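Side-chain contact in SAV1430 (Staphylococcus aureus subsp. aureus Mu50, PDB 2FFM), which is of unknown function but resembles the N-terminal domain of Nfu/NifU scaffold proteins and may take part in iron-sulfur cluster assembly: residues A[72-75]-A[76-80]. Residues are numbered along the deposited sequence; the frame is centred on the assembly and turned at random.
Sequences ETVL and PKVEA
The Pro76 ring fits against the preceding turn, with Glu72 O at the edge formed by CG and CD, 3.4 Å from Pro76 CD. Thr73 O lies to one side of the ring, 3.3 Å from Pro76 CG, while Leu75 CB approaches the N-CD edge from the other side. Proline has no amide hydrogen, so CH groups meet the carbonyl of Glu72 where a helix would normally place an N-H, and the helix kinks here. Regular i-to-i+4 bonding resumes beyond the proline: Val78 N donates to Val74 O at 2.9 Å, and Glu79 N to Leu75 O with an N-H...O angle of 155°, both nearly in line with the acceptor C=O.

Lys77 reaches back along the helix. With CG opposite its own carbonyl carbon (chi1 -62°) and the chain extended beyond, its CG, CD and CE pass alongside Thr73 O, and NZ ends 3.7 Å from Thr73 OG1, the two side chains meeting at a slant. On the buried side, Val74 and Val78, one turn apart, touch through a single methyl from each, Val74 CG1 and Val78 CG2, 3.6 Å from each other. The contact joins successive turns on this side of the helix.

The kinked segment belongs to helix 71-80, the last helix of the chain, which comes after strand 60-65 in sequence and packs beside the antiparallel sheet. Leu75 and Val78 rest on Met15 and Ile17 of strand 14-19, and Val74 and Lys77 touch Val48 in a loop, while Pro76 and Glu79 lie on the exposed side.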
# COMPACT_ATOMS: atom_id res chain seq x y z
N GLU A 72 -5.03 12.87 2.54
CA GLU A 72 -6.41 13.24 2.21
C GLU A 72 -6.68 13.00 0.71
O GLU A 72 -7.81 12.71 0.32
CB GLU A 72 -6.67 14.72 2.52
CG GLU A 72 -6.59 15.14 4.00
CD GLU A 72 -5.16 15.23 4.54
OE1 GLU A 72 -4.27 15.78 3.86
OE2 GLU A 72 -4.93 14.76 5.68
N THR A 73 -5.65 13.13 -0.12
CA THR A 73 -5.80 12.93 -1.56
C THR A 73 -5.30 11.57 -2.06
O THR A 73 -5.79 11.07 -3.07
CB THR A 73 -5.07 14.04 -2.36
OG1 THR A 73 -5.17 13.75 -3.76
CG2 THR A 73 -3.60 14.09 -1.98
N VAL A 74 -4.32 11.00 -1.36
CA VAL A 74 -3.73 9.71 -1.73
C VAL A 74 -4.52 8.50 -1.23
O VAL A 74 -4.77 7.56 -1.99
CB VAL A 74 -2.26 9.60 -1.21
CG1 VAL A 74 -1.68 8.21 -1.53
CG2 VAL A 74 -1.40 10.68 -1.82
N LEU A 75 -4.91 8.53 0.04
CA LEU A 75 -5.64 7.41 0.65
C LEU A 75 -6.89 6.99 -0.12
O LEU A 75 -7.12 5.80 -0.33
CB LEU A 75 -6.01 7.74 2.11
CG LEU A 75 -6.16 6.54 3.06
CD1 LEU A 75 -4.89 5.72 2.98
CD2 LEU A 75 -6.41 6.99 4.49
N PRO A 76 -7.71 7.96 -0.56
CA PRO A 76 -8.92 7.58 -1.30
C PRO A 76 -8.61 6.88 -2.61
O PRO A 76 -9.30 5.92 -3.00
CB PRO A 76 -9.63 8.92 -1.49
CG PRO A 76 -8.51 9.91 -1.50
CD PRO A 76 -7.64 9.42 -0.37
N LYS A 77 -7.58 7.34 -3.30
CA LYS A 77 -7.22 6.72 -4.56
C LYS A 77 -6.62 5.34 -4.27
O LYS A 77 -6.77 4.41 -5.06
CB LYS A 77 -6.21 7.59 -5.32
CG LYS A 77 -6.74 8.96 -5.70
CD LYS A 77 -5.65 9.78 -6.34
CE LYS A 77 -6.05 11.23 -6.54
NZ LYS A 77 -4.89 12.03 -7.03
N VAL A 78 -5.97 5.22 -3.12
CA VAL A 78 -5.37 3.95 -2.74
C VAL A 78 -6.44 2.91 -2.45
O VAL A 78 -6.31 1.76 -2.85
CB VAL A 78 -4.49 4.10 -1.50
CG1 VAL A 78 -4.05 2.73 -1.01
CG2 VAL A 78 -3.27 4.95 -1.83
N GLU A 79 -7.49 3.32 -1.76
CA GLU A 79 -8.58 2.41 -1.44
C GLU A 79 -9.42 2.14 -2.67
O GLU A 79 -10.04 1.10 -2.79
CB GLU A 79 -9.45 3.01 -0.33
CG GLU A 79 -10.57 2.10 0.16
CD GLU A 79 -11.85 2.25 -0.65
OE1 GLU A 79 -12.82 1.50 -0.38
OE2 GLU A 79 -11.89 3.11 -1.55
N ALA A 80 -9.42 3.09 -3.60
CA ALA A 80 -10.18 2.95 -4.83
C ALA A 80 -9.69 1.77 -5.67
O ALA A 80 -10.42 1.22 -6.49
CB ALA A 80 -10.10 4.24 -5.65